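PDB 6JS9: hypothetical membrane protein from Corynebacterium glutamicum, which binds heme through its N-terminal HtaA domain and probably passes it on within the heme uptake machinery of corynebacteria. Local coordinates for residues 15-20 / 165-170. Residues are numbered along the deposited sequence; the frame is centred on the assembly and turned at random.
With HEM (protoporphyrin IX containing Fe), chain C.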
ATOM      1  N   TRP A  15      -1.747   0.733   7.373  1.00 36.16           N
ATOM      2  CA  TRP A  15      -1.172  -0.436   6.700  1.00 35.44           C
ATOM      3  C   TRP A  15       0.287  -0.174   6.376  1.00 38.76           C
ATOM      4  O   TRP A  15       0.582   0.741   5.603  1.00 38.82           O
ATOM      5  CB  TRP A  15      -1.937  -0.748   5.416  1.00 32.92           C
ATOM      6  CG  TRP A  15      -1.591  -2.056   4.758  1.00 31.53           C
ATOM      7  CD1 TRP A  15      -1.712  -3.302   5.299  1.00 39.62           C
ATOM      8  CD2 TRP A  15      -1.127  -2.251   3.410  1.00 29.38           C
ATOM      9  NE1 TRP A  15      -1.325  -4.259   4.382  1.00 30.05           N
ATOM     10  CE2 TRP A  15      -0.982  -3.637   3.211  1.00 32.08           C
ATOM     11  CE3 TRP A  15      -0.827  -1.385   2.353  1.00 31.41           C
ATOM     12  CZ2 TRP A  15      -0.527  -4.179   2.005  1.00 36.06           C
ATOM     13  CZ3 TRP A  15      -0.391  -1.923   1.147  1.00 27.06           C
ATOM     14  CH2 TRP A  15      -0.236  -3.307   0.989  1.00 36.05           C
ATOM     15  N   GLY A  16       1.187  -0.996   6.918  1.00 36.73           N
ATOM     16  CA  GLY A  16       2.607  -0.836   6.652  1.00 32.31           C
ATOM     17  C   GLY A  16       3.146  -1.866   5.677  1.00 32.81           C
ATOM     18  O   GLY A  16       4.300  -2.282   5.793  1.00 34.10           O
ATOM     19  N   PHE A  17       2.312  -2.290   4.724  1.00 30.24           N
ATOM     20  CA  PHE A  17       2.652  -3.291   3.707  1.00 33.09           C
ATOM     21  C   PHE A  17       2.919  -4.658   4.336  1.00 39.75           C
ATOM     22  O   PHE A  17       2.062  -5.549   4.270  1.00 34.68           O
ATOM     23  CB  PHE A  17       3.849  -2.833   2.858  1.00 26.69           C
ATOM     24  CG  PHE A  17       4.280  -3.835   1.814  1.00 29.91           C
ATOM     25  CD1 PHE A  17       3.392  -4.274   0.842  1.00 33.67           C
ATOM     26  CD2 PHE A  17       5.581  -4.321   1.794  1.00 33.62           C
ATOM     27  CE1 PHE A  17       3.782  -5.206  -0.133  1.00 32.43           C
ATOM     28  CE2 PHE A  17       5.987  -5.238   0.818  1.00 34.01           C
ATOM     29  CZ  PHE A  17       5.073  -5.677  -0.154  1.00 34.60           C
ATOM     30  N   ARG A  18       4.089  -4.840   4.952  1.00 36.29           N
ATOM     31  CA  ARG A  18       4.439  -6.138   5.531  1.00 38.96           C
ATOM     32  C   ARG A  18       5.577  -5.963   6.523  1.00 41.54           C
ATOM     33  O   ARG A  18       6.658  -5.497   6.147  1.00 35.50           O
ATOM     34  CB  ARG A  18       4.829  -7.135   4.446  1.00 37.56           C
ATOM     35  CG  ARG A  18       5.379  -8.411   5.024  1.00 38.50           C
ATOM     36  CD  ARG A  18       5.069  -9.606   4.170  1.00 43.23           C
ATOM     37  NE  ARG A  18       5.901 -10.723   4.593  1.00 47.15           N
ATOM     38  CZ  ARG A  18       5.735 -11.975   4.201  1.00 51.80           C
ATOM     39  NH1 ARG A  18       4.749 -12.283   3.371  1.00 54.37           N
ATOM     40  NH2 ARG A  18       6.565 -12.915   4.641  1.00 49.41           N
ATOM     41  N   GLN A  19       5.354  -6.359   7.780  1.00 38.90           N
ATOM     42  CA  GLN A  19       6.335  -6.052   8.815  1.00 39.55           C
ATOM     43  C   GLN A  19       7.703  -6.652   8.493  1.00 34.07           C
ATOM     44  O   GLN A  19       8.735  -6.017   8.740  1.00 34.87           O
ATOM     45  CB  GLN A  19       5.857  -6.538  10.182  1.00 34.86           C
ATOM     46  CG  GLN A  19       6.722  -5.999  11.313  1.00 42.79           C
ATOM     47  CD  GLN A  19       6.249  -6.447  12.670  1.00 54.10           C
ATOM     48  OE1 GLN A  19       5.663  -7.519  12.810  1.00 58.32           O
ATOM     49  NE2 GLN A  19       6.492  -5.626  13.682  1.00 61.81           N
ATOM     50  N   SER A  20       7.738  -7.870   7.948  1.00 32.65           N
ATOM     51  CA  SER A  20       9.032  -8.477   7.637  1.00 36.64           C
ATOM     52  C   SER A  20       9.789  -7.675   6.590  1.00 39.98           C
ATOM     53  O   SER A  20      11.025  -7.641   6.606  1.00 33.84           O
ATOM     54  CB  SER A  20       8.854  -9.919   7.163  1.00 38.82           C
ATOM     55  OG  SER A  20       8.299  -9.958   5.857  1.00 40.55           O
ATOM     56  N   GLY A 165      10.139 -10.821  -6.728  1.00 34.11           N
ATOM     57  CA  GLY A 165       9.853 -12.243  -6.771  1.00 32.02           C
ATOM     58  C   GLY A 165      10.231 -13.005  -5.524  1.00 39.48           C
ATOM     59  O   GLY A 165      10.279 -14.238  -5.561  1.00 40.27           O
ATOM     60  N   PHE A 166      10.521 -12.309  -4.421  1.00 37.03           N
ATOM     61  CA  PHE A 166      10.878 -12.975  -3.173  1.00 37.51           C
ATOM     62  C   PHE A 166       9.658 -13.545  -2.465  1.00 45.01           C
ATOM     63  O   PHE A 166       9.754 -14.597  -1.819  1.00 51.11           O
ATOM     64  CB  PHE A 166      11.620 -11.999  -2.247  1.00 38.52           C
ATOM     65  CG  PHE A 166      12.991 -11.600  -2.754  1.00 40.28           C
ATOM     66  CD1 PHE A 166      13.132 -10.628  -3.741  1.00 41.05           C
ATOM     67  CD2 PHE A 166      14.137 -12.203  -2.248  1.00 39.24           C
ATOM     68  CE1 PHE A 166      14.397 -10.262  -4.212  1.00 44.34           C
ATOM     69  CE2 PHE A 166      15.399 -11.845  -2.714  1.00 36.68           C
ATOM     70  CZ  PHE A 166      15.532 -10.876  -3.695  1.00 39.26           C
ATOM     71  N   TYR A 167       8.515 -12.872  -2.568  1.00 36.05           N
ATOM     72  CA  TYR A 167       7.253 -13.405  -2.087  1.00 34.01           C
ATOM     73  C   TYR A 167       6.584 -14.223  -3.178  1.00 37.98           C
ATOM     74  O   TYR A 167       6.763 -13.960  -4.368  1.00 39.83           O
ATOM     75  CB  TYR A 167       6.311 -12.276  -1.671  1.00 28.64           C
ATOM     76  CG  TYR A 167       6.838 -11.365  -0.584  1.00 29.21           C
ATOM     77  CD1 TYR A 167       7.378 -11.882   0.599  1.00 28.96           C
ATOM     78  CD2 TYR A 167       6.796  -9.988  -0.737  1.00 29.10           C
ATOM     79  CE1 TYR A 167       7.846 -11.039   1.597  1.00 27.71           C
ATOM     80  CE2 TYR A 167       7.269  -9.141   0.253  1.00 26.76           C
ATOM     81  CZ  TYR A 167       7.786  -9.665   1.420  1.00 29.09           C
ATOM     82  OH  TYR A 167       8.240  -8.798   2.411  1.00 26.79           O
ATOM     83  N   GLU A 168       5.796 -15.212  -2.760  1.00 43.14           N
ATOM     84  CA  GLU A 168       4.964 -15.978  -3.677  1.00 43.37           C
ATOM     85  C   GLU A 168       3.611 -15.293  -3.837  1.00 40.40           C
ATOM     86  O   GLU A 168       3.119 -14.626  -2.920  1.00 37.24           O
ATOM     87  CB  GLU A 168       4.754 -17.404  -3.168  1.00 52.58           C
ATOM     88  CG  GLU A 168       6.034 -18.141  -2.797  1.00 72.81           C
ATOM     89  CD  GLU A 168       6.950 -18.383  -3.992  1.00 86.71           C
ATOM     90  OE1 GLU A 168       6.457 -18.877  -5.032  1.00 86.10           O
ATOM     91  OE2 GLU A 168       8.163 -18.072  -3.893  1.00 92.36           O
ATOM     92  N   THR A 169       3.006 -15.469  -5.011  1.00 41.30           N
ATOM     93  CA  THR A 169       1.642 -15.000  -5.215  1.00 43.89           C
ATOM     94  C   THR A 169       0.732 -15.505  -4.099  1.00 47.64           C
ATOM     95  O   THR A 169       0.808 -16.667  -3.688  1.00 45.50           O
ATOM     96  CB  THR A 169       1.105 -15.471  -6.571  1.00 41.30           C
ATOM     97  OG1 THR A 169       1.916 -14.934  -7.621  1.00 42.71           O
ATOM     98  CG2 THR A 169      -0.340 -15.001  -6.767  1.00 42.47           C
ATOM     99  N   GLY A 170      -0.126 -14.615  -3.605  1.00 44.01           N
ATOM    100  CA  GLY A 170      -1.066 -14.975  -2.571  1.00 38.61           C
ATOM    101  C   GLY A 170      -0.507 -14.920  -1.172  1.00 42.02           C
ATOM    102  O   GLY A 170      -1.227 -15.257  -0.222  1.00 46.38           O
TER
HETATM  103  CHA HEM C 300      14.782 -10.583   0.917  1.00 31.17           C
HETATM  104  CHB HEM C 300      13.150  -7.428  -2.399  1.00 33.36           C
HETATM  105  CHC HEM C 300      17.676  -6.559  -3.968  1.00 27.53           C
HETATM  106  CHD HEM C 300      19.250 -10.044  -0.971  1.00 29.26           C
HETATM  107  C1A HEM C 300      13.934  -9.781   0.174  1.00 32.90           C
HETATM  108  C2A HEM C 300      12.503  -9.642   0.352  1.00 29.00           C
HETATM  109  C3A HEM C 300      12.038  -8.772  -0.551  1.00 33.83           C
HETATM  110  C4A HEM C 300      13.173  -8.321  -1.345  1.00 30.88           C
HETATM  111  CMA HEM C 300      10.552  -8.346  -0.703  1.00 24.87           C
HETATM  112  CAA HEM C 300      11.690 -10.376   1.427  1.00 25.53           C
HETATM  113  CBA HEM C 300      11.964  -9.736   2.787  1.00 27.25           C
HETATM  114  CGA HEM C 300      11.068 -10.382   3.806  1.00 38.56           C
HETATM  115  O1A HEM C 300       9.897  -9.929   3.950  1.00 33.75           O
HETATM  116  O2A HEM C 300      11.538 -11.355   4.456  1.00 35.62           O
HETATM  117  C1B HEM C 300      14.224  -6.934  -3.111  1.00 26.05           C
HETATM  118  C2B HEM C 300      14.126  -5.989  -4.215  1.00 28.78           C
HETATM  119  C3B HEM C 300      15.377  -5.738  -4.659  1.00 29.48           C
HETATM  120  C4B HEM C 300      16.302  -6.517  -3.838  1.00 25.11           C
HETATM  121  CMB HEM C 300      12.766  -5.419  -4.716  1.00 31.34           C
HETATM  122  CAB HEM C 300      15.890  -4.809  -5.798  1.00 31.65           C
HETATM  123  CBB HEM C 300      15.109  -4.052  -6.582  1.00 36.20           C
HETATM  124  C1C HEM C 300      18.518  -7.441  -3.308  1.00 25.01           C
HETATM  125  C2C HEM C 300      19.955  -7.535  -3.462  1.00 23.45           C
HETATM  126  C3C HEM C 300      20.394  -8.499  -2.632  1.00 25.99           C
HETATM  127  C4C HEM C 300      19.245  -9.035  -1.917  1.00 26.32           C
HETATM  128  CMC HEM C 300      20.744  -6.643  -4.440  1.00 28.00           C
HETATM  129  CAC HEM C 300      21.843  -9.011  -2.404  1.00 31.37           C
HETATM  130  CBC HEM C 300      22.903  -8.558  -3.069  1.00 35.68           C
HETATM  131  C1D HEM C 300      18.198 -10.485  -0.183  1.00 23.95           C
HETATM  132  C2D HEM C 300      18.267 -11.468   0.895  1.00 32.14           C
HETATM  133  C3D HEM C 300      17.031 -11.616   1.412  1.00 28.14           C
HETATM  134  C4D HEM C 300      16.137 -10.737   0.686  1.00 28.76           C
HETATM  135  CMD HEM C 300      19.541 -12.207   1.371  1.00 27.90           C
HETATM  136  CAD HEM C 300      16.590 -12.523   2.588  1.00 27.30           C
HETATM  137  CBD HEM C 300      16.786 -11.669   3.847  1.00 26.61           C
HETATM  138  CGD HEM C 300      16.375 -12.392   5.109  1.00 34.88           C
HETATM  139  O1D HEM C 300      16.826 -11.950   6.193  1.00 33.11           O
HETATM  140  O2D HEM C 300      15.616 -13.399   5.052  1.00 39.43           O
HETATM  141  NA  HEM C 300      14.300  -8.955  -0.865  1.00 34.39           N
HETATM  142  NB  HEM C 300      15.566  -7.232  -2.920  1.00 27.07           N
HETATM  143  NC  HEM C 300      18.131  -8.353  -2.350  1.00 27.43           N
HETATM  144  ND  HEM C 300      16.877 -10.068  -0.264  1.00 26.95           N
HETATM  145 FE   HEM C 300      16.257  -8.428  -1.383  1.00 36.31          FE
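Tyr167 and Arg18 lie against each other beside one propionate of the heme, the one carrying O1A, in the heme pocket of the mostly antiparallel beta HtaA domain, where the start of helix 19-26 faces the loop that follows helix 157-162. The CE1 corner of Tyr167 lies over one face of the Arg18 guanidinium, with Tyr167 CE1 3.5 Å from Arg18 CZ and the planes 29° apart, which makes the pair tilted and not stacked flat. With chi1 at 172°, CG of Arg18 points away from the backbone N; the chain then bends at chi2 and passes Tyr167 in the opposite direction, bringing Arg18 CD to 3.7 Å from Tyr167 OH. Two bonds restrain its rotation: Arg18 NE donates to Ser20 OG at 2.8 Å with an angle of 160°, close to the guanidinium plane, and NH1 forms a salt bridge with Glu171. Phe17 meets the tyrosine obliquely on the CE2 side, Phe17 CZ to Tyr167 CE2 being 4.1 Å, and stacks in turn on Phe163. The two segments are then joined through the ligand: Tyr167 OH and Ser20 OG each donate to HEM O1A at 2.5 Å, the serine distance short enough to be taken with caution. The nearby positive charge of Arg18 would probably help stabilise that carboxylate. Next to Tyr167, Phe166 lies face-on to the porphyrin, with Phe112 edge-to-face against it; the axial iron ligand Tyr24 belongs to the same helix as Ser20. The closest approach of Phe166 to the macrocycle is 3.3 Å, from Phe166 CD1 to HEM C4A.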